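Local coordinates for putative ArsC family related protein (Bacteroides fragilis, PDB 3GKX) that is of unknown function but belongs to the ArsC family of thioredoxin-fold proteins and may be an arsenate reductase-like oxidoreductase, at residues B[5-10]-B[47-52]; B[53-58]-B[107-112]; B[58-63]-B[98-103]. All blocks are in the same frame, centred on the assembly; numbering follows the deposited sequence.

Contact 1: residues B[5-10]-B[47-52]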
loop_
_atom_site.group_PDB
_atom_site.type_symbol
_atom_site.label_atom_id
_atom_site.label_comp_id
_atom_site.label_asym_id
_atom_site.label_seq_id
_atom_site.Cartn_x
_atom_site.Cartn_y
_atom_site.Cartn_z
ATOM N N LYS B 5 -8.765 16.116 15.114
ATOM C CA LYS B 5 -8.871 14.710 14.751
ATOM C C LYS B 5 -8.485 14.488 13.284
ATOM O O LYS B 5 -8.414 13.360 12.811
ATOM C CB LYS B 5 -10.279 14.184 15.046
ATOM C CG LYS B 5 -10.476 13.693 16.496
ATOM C CD LYS B 5 -11.960 13.644 16.852
ATOM C CE LYS B 5 -12.312 12.583 17.931
ATOM N NZ LYS B 5 -13.776 12.208 17.837
ATOM N N THR B 6 -8.209 15.570 12.572
ATOM C CA THR B 6 -7.819 15.465 11.189
ATOM C C THR B 6 -6.654 16.370 10.889
ATOM O O THR B 6 -6.781 17.588 10.946
ATOM C CB THR B 6 -8.991 15.823 10.272
ATOM O OG1 THR B 6 -10.166 15.090 10.665
ATOM C CG2 THR B 6 -8.659 15.515 8.843
ATOM N N LEU B 7 -5.519 15.790 10.526
ATOM C CA LEU B 7 -4.336 16.595 10.289
ATOM C C LEU B 7 -4.104 16.699 8.791
ATOM O O LEU B 7 -3.989 15.685 8.109
ATOM C CB LEU B 7 -3.135 16.031 11.059
ATOM C CG LEU B 7 -1.785 16.752 10.975
ATOM C CD1 LEU B 7 -1.786 18.095 11.813
ATOM C CD2 LEU B 7 -0.692 15.833 11.448
ATOM N N PHE B 8 -4.111 17.943 8.297
ATOM C CA PHE B 8 -3.900 18.321 6.895
ATOM C C PHE B 8 -2.496 18.905 6.636
ATOM O O PHE B 8 -2.196 20.053 7.019
ATOM C CB PHE B 8 -4.912 19.402 6.554
ATOM C CG PHE B 8 -4.861 19.868 5.130
ATOM C CD1 PHE B 8 -4.793 21.234 4.834
ATOM C CD2 PHE B 8 -4.912 18.957 4.083
ATOM C CE1 PHE B 8 -4.798 21.691 3.503
ATOM C CE2 PHE B 8 -4.891 19.403 2.729
ATOM C CZ PHE B 8 -4.839 20.776 2.442
ATOM N N LEU B 9 -1.640 18.120 5.986
ATOM C CA LEU B 9 -0.303 18.553 5.700
ATOM C C LEU B 9 -0.177 18.948 4.229
ATOM O O LEU B 9 -0.445 18.152 3.303
ATOM C CB LEU B 9 0.694 17.463 6.059
ATOM C CG LEU B 9 0.905 17.084 7.523
ATOM C CD1 LEU B 9 0.013 15.865 7.906
ATOM C CD2 LEU B 9 2.395 16.779 7.751
ATOM N N GLN B 10 0.246 20.185 4.007
ATOM C CA GLN B 10 0.229 20.744 2.655
ATOM C C GLN B 10 1.354 21.742 2.412
ATOM O O GLN B 10 1.992 22.205 3.352
ATOM C CB GLN B 10 -1.129 21.421 2.379
ATOM C CG GLN B 10 -1.401 22.618 3.286
ATOM C CD GLN B 10 -2.004 23.781 2.531
ATOM O OE1 GLN B 10 -2.137 23.744 1.295
ATOM N NE2 GLN B 10 -2.356 24.839 3.264
ATOM N N LYS B 47 6.639 6.400 10.181
ATOM C CA LYS B 47 6.552 4.988 10.520
ATOM C C LYS B 47 5.169 4.596 11.019
ATOM O O LYS B 47 4.815 3.443 10.959
ATOM C CB LYS B 47 7.634 4.597 11.536
ATOM C CG LYS B 47 8.958 4.137 10.900
ATOM C CD LYS B 47 9.925 3.567 11.961
ATOM C CE LYS B 47 11.219 3.022 11.303
ATOM N NZ LYS B 47 12.444 3.088 12.169
ATOM N N ALA B 48 4.398 5.545 11.526
ATOM C CA ALA B 48 2.975 5.297 11.864
ATOM C C ALA B 48 2.057 5.603 10.669
ATOM O O ALA B 48 1.085 4.883 10.406
ATOM C CB ALA B 48 2.562 6.130 13.085
ATOM N N TRP B 49 2.364 6.668 9.931
ATOM C CA TRP B 49 1.454 7.086 8.841
ATOM C C TRP B 49 1.450 6.154 7.641
ATOM O O TRP B 49 0.409 5.965 7.037
ATOM C CB TRP B 49 1.712 8.511 8.377
ATOM C CG TRP B 49 1.535 9.489 9.478
ATOM C CD1 TRP B 49 0.885 9.279 10.653
ATOM C CD2 TRP B 49 1.986 10.864 9.502
ATOM N NE1 TRP B 49 0.933 10.421 11.423
ATOM C CE2 TRP B 49 1.598 11.405 10.739
ATOM C CE3 TRP B 49 2.711 11.664 8.617
ATOM C CZ2 TRP B 49 1.912 12.707 11.117
ATOM C CZ3 TRP B 49 3.007 12.967 8.987
ATOM C CH2 TRP B 49 2.609 13.472 10.225
ATOM N N ILE B 50 2.592 5.553 7.308
ATOM C CA ILE B 50 2.659 4.786 6.072
ATOM C C ILE B 50 1.810 3.509 6.141
ATOM O O ILE B 50 1.026 3.258 5.216
ATOM C CB ILE B 50 4.122 4.488 5.668
ATOM C CG1 ILE B 50 4.797 5.764 5.212
ATOM C CG2 ILE B 50 4.189 3.378 4.585
ATOM C CD1 ILE B 50 6.326 5.644 5.143
ATOM N N PRO B 51 1.983 2.688 7.212
ATOM C CA PRO B 51 1.140 1.505 7.383
ATOM C C PRO B 51 -0.350 1.828 7.422
ATOM O O PRO B 51 -1.117 1.098 6.839
ATOM C CB PRO B 51 1.593 0.892 8.725
ATOM C CG PRO B 51 2.705 1.711 9.202
ATOM C CD PRO B 51 3.111 2.706 8.158
ATOM N N LEU B 52 -0.733 2.934 8.053
ATOM C CA LEU B 52 -2.154 3.362 8.105
ATOM C C LEU B 52 -2.676 3.695 6.744
ATOM O O LEU B 52 -3.851 3.497 6.474
ATOM C CB LEU B 52 -2.301 4.599 8.996
ATOM C CG LEU B 52 -3.593 4.937 9.723
ATOM C CD1 LEU B 52 -4.278 3.698 10.297
ATOM C CD2 LEU B 52 -3.210 5.916 10.842
#
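L7 and L9 of strand 7-10 both reach for the indole of W49 on helix 43-53, and these apolar touches make up the whole contact. L7 meets the benzene part of the ring with CD2, 4.1 Å from W49 CZ2. L9 uses its own CD2, which lies 4.1 Å from W49 CZ3 and equally far from CH2. Both methyls approach the ring obliquely, on the outer atoms CZ2, CH2 and CZ3 of the six-membered ring. The leucine and tryptophan side chains arrive differently: those of L7 and W49 cross at about a right angle, whereas L9 and W49 come from opposite directions. The two leucines use different first torsions, with CG of L7 anti to the backbone N (chi1 -179°) and CG of L9 anti to the carbonyl carbon (chi1 -68°). The backbones stay well apart, the CA atoms of L7 and W49 being 11.2 Å from each other, so the indole spans the gap between helix and sheet. Within the thioredoxin-like fold, strand 7-10 is an inner strand, parallel to 32-35 and antiparallel to 100-102. W49 also touches R34 and V102 on these two neighbours, while F8 turns to A20, K21 and L24 of helix 15-26 across the sheet.

Contact 2: residues B[53-58]-B[107-112]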
loop_
_atom_site.group_PDB
_atom_site.type_symbol
_atom_site.label_atom_id
_atom_site.label_comp_id
_atom_site.label_asym_id
_atom_site.label_seq_id
_atom_site.Cartn_x
_atom_site.Cartn_y
_atom_site.Cartn_z
ATOM N N SER B 53 -1.806 4.206 5.876
ATOM C CA SER B 53 -2.199 4.542 4.511
ATOM C C SER B 53 -2.457 3.304 3.661
ATOM O O SER B 53 -3.181 3.404 2.698
ATOM C CB SER B 53 -1.109 5.372 3.805
ATOM O OG SER B 53 -0.101 4.496 3.328
ATOM N N GLY B 54 -1.852 2.166 4.005
ATOM C CA GLY B 54 -1.956 0.967 3.162
ATOM C C GLY B 54 -1.146 1.017 1.854
ATOM O O GLY B 54 -1.227 0.070 1.023
ATOM N N LEU B 55 -0.337 2.084 1.686
ATOM C CA LEU B 55 0.389 2.299 0.435
ATOM C C LEU B 55 1.878 1.978 0.494
ATOM O O LEU B 55 2.452 2.047 1.577
ATOM C CB LEU B 55 0.293 3.743 0.016
ATOM C CG LEU B 55 -1.028 4.377 -0.344
ATOM C CD1 LEU B 55 -0.746 5.873 -0.491
ATOM C CD2 LEU B 55 -1.579 3.746 -1.635
ATOM N N PRO B 56 2.512 1.652 -0.689
ATOM C CA PRO B 56 3.956 1.534 -0.760
ATOM C C PRO B 56 4.674 2.820 -0.344
ATOM O O PRO B 56 4.168 3.940 -0.516
ATOM C CB PRO B 56 4.224 1.205 -2.263
ATOM C CG PRO B 56 2.948 0.629 -2.767
ATOM C CD PRO B 56 1.883 1.367 -1.998
ATOM N N VAL B 57 5.857 2.662 0.212
ATOM C CA VAL B 57 6.538 3.797 0.750
ATOM C C VAL B 57 6.922 4.741 -0.358
ATOM O O VAL B 57 6.953 5.953 -0.127
ATOM C CB VAL B 57 7.775 3.400 1.539
ATOM C CG1 VAL B 57 8.512 4.680 2.040
ATOM C CG2 VAL B 57 7.341 2.504 2.710
ATOM N N LYS B 58 7.186 4.211 -1.559
ATOM C CA LYS B 58 7.456 5.106 -2.707
ATOM C C LYS B 58 6.317 6.082 -3.028
ATOM O O LYS B 58 6.582 7.164 -3.538
ATOM C CB LYS B 58 7.936 4.336 -3.943
ATOM C CG LYS B 58 7.057 3.204 -4.357
ATOM C CD LYS B 58 7.696 2.480 -5.512
ATOM C CE LYS B 58 6.801 1.371 -6.024
ATOM N NZ LYS B 58 6.310 0.520 -4.949
ATOM N N VAL B 107 -4.778 7.288 6.690
ATOM C CA VAL B 107 -3.977 8.348 6.152
ATOM C C VAL B 107 -4.195 8.398 4.662
ATOM O O VAL B 107 -4.032 7.385 3.975
ATOM C CB VAL B 107 -2.454 8.136 6.462
ATOM C CG1 VAL B 107 -1.545 9.151 5.637
ATOM C CG2 VAL B 107 -2.175 8.205 7.998
ATOM N N LEU B 108 -4.515 9.584 4.143
ATOM C CA LEU B 108 -4.653 9.783 2.700
ATOM C C LEU B 108 -3.458 10.534 2.101
ATOM O O LEU B 108 -2.926 11.493 2.686
ATOM C CB LEU B 108 -5.955 10.536 2.378
ATOM C CG LEU B 108 -7.206 10.111 3.150
ATOM C CD1 LEU B 108 -8.272 11.156 3.044
ATOM C CD2 LEU B 108 -7.716 8.721 2.669
ATOM N N VAL B 109 -3.042 10.101 0.919
ATOM C CA VAL B 109 -1.865 10.653 0.305
ATOM C C VAL B 109 -2.225 11.272 -1.042
ATOM O O VAL B 109 -2.794 10.614 -1.905
ATOM C CB VAL B 109 -0.819 9.543 0.114
ATOM C CG1 VAL B 109 0.469 10.124 -0.477
ATOM C CG2 VAL B 109 -0.580 8.801 1.441
ATOM N N GLY B 110 -1.913 12.547 -1.220
ATOM C CA GLY B 110 -2.374 13.283 -2.405
ATOM C C GLY B 110 -3.878 13.510 -2.344
ATOM O O GLY B 110 -4.534 13.097 -1.381
ATOM N N PHE B 111 -4.426 14.147 -3.383
ATOM C CA PHE B 111 -5.833 14.502 -3.387
ATOM C C PHE B 111 -6.676 13.662 -4.333
ATOM O O PHE B 111 -6.710 13.911 -5.535
ATOM C CB PHE B 111 -6.047 15.982 -3.672
ATOM C CG PHE B 111 -7.483 16.367 -3.648
ATOM C CD1 PHE B 111 -8.281 16.024 -2.555
ATOM C CD2 PHE B 111 -8.058 17.016 -4.724
ATOM C CE1 PHE B 111 -9.629 16.337 -2.536
ATOM C CE2 PHE B 111 -9.401 17.353 -4.710
ATOM C CZ PHE B 111 -10.186 17.005 -3.616
ATOM N N LYS B 112 -7.371 12.673 -3.780
ATOM C CA LYS B 112 -8.247 11.803 -4.567
ATOM C C LYS B 112 -9.651 11.846 -3.952
ATOM O O LYS B 112 -9.932 11.111 -2.991
ATOM C CB LYS B 112 -7.703 10.355 -4.634
ATOM C CG LYS B 112 -6.183 10.187 -4.881
ATOM C CD LYS B 112 -5.706 10.799 -6.229
ATOM C CE LYS B 112 -6.355 10.131 -7.458
ATOM N NZ LYS B 112 -6.075 10.848 -8.758
HETATM O O HOH W 1 -4.456 5.804 1.820
#
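The backbones come close where helix 43-53 runs out beside strand 107-109: the CA atoms of S53 and V107 are 4.5 Å apart, and S53 CA makes a CH...O contact of 3.4 Å to V107 O. A water ties the same two residues together, donating to S53 O at 2.9 Å and to V107 O at 2.7 Å, so the V107 carbonyl receives both the water and the weaker CH contact. Among the side chains, S53 CB lies against V107 CB at 4.1 Å. The serine hydroxyl is occupied with its own chain: S53 OG, which also hydrogen-bonds with I50 O, accepts from L55 N at 2.9 Å with an N-H...O angle of 158°, forming an ST turn round G54. That residue leaves the helix with positive phi. The turn brings L55 back toward the strand, where its CD1 packs at 3.5 Å on V109 CG2 as the two side chains slide past each other in opposite directions. V109 CG2 stands anti to the carbonyl carbon, and this branch also comes near S53 CB. P56 packs on G54 of the second subunit. Strand 107-109 is outermost within the chain and pairs with 100-102 through L108 and V101. F60 of the following loop touches S53 and V109, and V107 touches W49 and L52 of helix 43-53.

Contact 3: residues B[58-63]-B[98-103]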
loop_
_atom_site.group_PDB
_atom_site.type_symbol
_atom_site.label_atom_id
_atom_site.label_comp_id
_atom_site.label_asym_id
_atom_site.label_seq_id
_atom_site.Cartn_x
_atom_site.Cartn_y
_atom_site.Cartn_z
ATOM N N LYS B 58 7.186 4.211 -1.559
ATOM C CA LYS B 58 7.456 5.106 -2.707
ATOM C C LYS B 58 6.317 6.082 -3.028
ATOM O O LYS B 58 6.582 7.164 -3.538
ATOM C CB LYS B 58 7.936 4.336 -3.943
ATOM C CG LYS B 58 7.057 3.204 -4.357
ATOM C CD LYS B 58 7.696 2.480 -5.512
ATOM C CE LYS B 58 6.801 1.371 -6.024
ATOM N NZ LYS B 58 6.310 0.520 -4.949
ATOM N N LYS B 59 5.071 5.722 -2.679
ATOM C CA LYS B 59 3.904 6.585 -2.929
ATOM C C LYS B 59 3.900 7.837 -2.060
ATOM O O LYS B 59 3.091 8.744 -2.262
ATOM C CB LYS B 59 2.577 5.841 -2.729
ATOM C CG LYS B 59 2.260 4.690 -3.705
ATOM C CD LYS B 59 2.323 5.148 -5.125
ATOM C CE LYS B 59 1.124 4.692 -5.921
ATOM N NZ LYS B 59 1.103 5.487 -7.216
ATOM N N PHE B 60 4.786 7.879 -1.082
ATOM C CA PHE B 60 4.918 9.064 -0.229
ATOM C C PHE B 60 5.949 10.027 -0.770
ATOM O O PHE B 60 6.299 10.996 -0.095
ATOM C CB PHE B 60 5.295 8.662 1.190
ATOM C CG PHE B 60 4.111 8.240 2.021
ATOM C CD1 PHE B 60 3.651 9.052 3.073
ATOM C CD2 PHE B 60 3.428 7.043 1.731
ATOM C CE1 PHE B 60 2.531 8.662 3.849
ATOM C CE2 PHE B 60 2.334 6.669 2.488
ATOM C CZ PHE B 60 1.889 7.480 3.553
ATOM N N PHE B 61 6.452 9.758 -1.981
ATOM C CA PHE B 61 7.376 10.673 -2.611
ATOM C C PHE B 61 6.683 11.671 -3.533
ATOM O O PHE B 61 5.793 11.333 -4.303
ATOM C CB PHE B 61 8.555 9.933 -3.286
ATOM C CG PHE B 61 9.621 9.481 -2.301
ATOM C CD1 PHE B 61 10.728 10.285 -2.034
ATOM C CD2 PHE B 61 9.487 8.278 -1.596
ATOM C CE1 PHE B 61 11.704 9.871 -1.105
ATOM C CE2 PHE B 61 10.453 7.855 -0.668
ATOM C CZ PHE B 61 11.556 8.654 -0.422
ATOM N N ASN B 62 7.093 12.919 -3.385
ATOM C CA ASN B 62 6.737 14.020 -4.294
ATOM C C ASN B 62 7.503 13.925 -5.651
ATOM O O ASN B 62 8.540 14.536 -5.829
ATOM C CB ASN B 62 6.991 15.338 -3.549
ATOM C CG ASN B 62 6.786 16.566 -4.401
ATOM O OD1 ASN B 62 5.903 16.615 -5.261
ATOM N ND2 ASN B 62 7.596 17.594 -4.145
ATOM N N THR B 63 6.979 13.133 -6.587
ATOM C CA THR B 63 7.644 12.878 -7.882
ATOM C C THR B 63 7.481 14.038 -8.891
ATOM O O THR B 63 7.852 13.933 -10.058
ATOM C CB THR B 63 7.174 11.535 -8.507
ATOM O OG1 THR B 63 5.798 11.327 -8.179
ATOM C CG2 THR B 63 7.954 10.356 -7.926
ATOM N N ARG B 98 2.310 15.499 -1.246
ATOM C CA ARG B 98 1.351 16.410 -0.620
ATOM C C ARG B 98 0.134 16.621 -1.516
ATOM O O ARG B 98 0.239 16.523 -2.732
ATOM C CB ARG B 98 2.012 17.753 -0.314
ATOM C CG ARG B 98 2.300 18.546 -1.553
ATOM C CD ARG B 98 3.593 19.277 -1.447
ATOM N NE ARG B 98 3.821 20.043 -2.665
ATOM C CZ ARG B 98 5.012 20.443 -3.088
ATOM N NH1 ARG B 98 6.091 20.151 -2.385
ATOM N NH2 ARG B 98 5.114 21.145 -4.206
ATOM N N PRO B 99 -1.037 16.886 -0.911
ATOM C CA PRO B 99 -1.193 16.951 0.552
ATOM C C PRO B 99 -1.271 15.542 1.154
ATOM O O PRO B 99 -1.380 14.555 0.400
ATOM C CB PRO B 99 -2.506 17.714 0.727
ATOM C CG PRO B 99 -3.324 17.306 -0.429
ATOM C CD PRO B 99 -2.339 17.045 -1.599
ATOM N N LEU B 100 -1.150 15.468 2.478
ATOM C CA LEU B 100 -1.425 14.267 3.277
ATOM C C LEU B 100 -2.471 14.662 4.272
ATOM O O LEU B 100 -2.428 15.798 4.786
ATOM C CB LEU B 100 -0.202 13.832 4.089
ATOM C CG LEU B 100 1.004 13.461 3.273
ATOM C CD1 LEU B 100 2.158 12.880 4.138
ATOM C CD2 LEU B 100 0.498 12.458 2.247
ATOM N N VAL B 101 -3.383 13.742 4.580
ATOM C CA VAL B 101 -4.340 13.890 5.681
ATOM C C VAL B 101 -4.159 12.682 6.602
ATOM O O VAL B 101 -4.063 11.551 6.141
ATOM C CB VAL B 101 -5.805 13.995 5.195
ATOM C CG1 VAL B 101 -6.768 14.186 6.375
ATOM C CG2 VAL B 101 -5.965 15.147 4.288
ATOM N N VAL B 102 -4.083 12.940 7.897
ATOM C CA VAL B 102 -3.825 11.921 8.906
ATOM C C VAL B 102 -5.031 11.967 9.859
ATOM O O VAL B 102 -5.385 13.049 10.360
ATOM C CB VAL B 102 -2.511 12.260 9.678
ATOM C CG1 VAL B 102 -2.238 11.294 10.822
ATOM C CG2 VAL B 102 -1.346 12.316 8.732
ATOM N N THR B 103 -5.683 10.820 10.065
ATOM C CA THR B 103 -6.686 10.653 11.132
ATOM C C THR B 103 -6.318 9.371 11.864
ATOM O O THR B 103 -5.395 8.680 11.446
ATOM C CB THR B 103 -8.126 10.495 10.593
ATOM O OG1 THR B 103 -8.198 9.280 9.859
ATOM C CG2 THR B 103 -8.505 11.644 9.618
HETATM O O HOH W 2 3.539 15.629 -4.255
#
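The loop after helix 43-53 meets the cis-proline corner that leads into strand 100-102, an element of the thioredoxin fold; here the peptide bond before P99 is cis. Two separate touches join the segments. The F60 ring swings nearer at its end, and L100 CD1 comes to it obliquely, 4.2 Å from F60 CD1. Further along, in the R98 conformer described here, one of two, CG of N62 sits over one face of the guanidinium, 4.2 Å above the plane and offset toward the rim. The two flat groups are tilted by 44°. N62 ND2 and R98 NH1 approach to 3.4 Å, but both are donors and form no bond; ND2 donates to K94 O instead. The other end of the amide is linked through a water, which donates to N62 OD1 at 2.8 Å and accepts from R98 N at a long 3.3 Å. N62 CG is anti to the backbone N (chi1 175°), carrying the amide across to R98, whose own chain bends at chi2. In this same conformer R98 touches Y11, C14 and C17, the two cysteines forming a possible thioredoxin-type CxxC at a helix start. With K94 O taking an amide hydrogen and the water serving OD1, N62 has a partner at both ends; its packing on R98, two donors face to face in one conformer, is doubtful as a means of positioning the guanidinium.

Contacts 1 and 3 are buried, while contact 2 is only partly so. All three reach the same sheet: 7-10 and 100-102 are neighbours, joined by a probable hydrogen bond from L9 N to L100 O, and 107-109 follows on the far side of 100-102. Contact 1 uses helix 43-53 and contact 2 its end, and contact 3 is nested inside the loop that contact 2 closes. Those two share K58, which forms a salt bridge with E82 of the second subunit. The chemistry shifts accordingly. Contact 1 is purely apolar, contact 2 adds a water and a CH...O touch at the helix end, and contact 3 combines apolar packing with polar groups next to the cysteine pair.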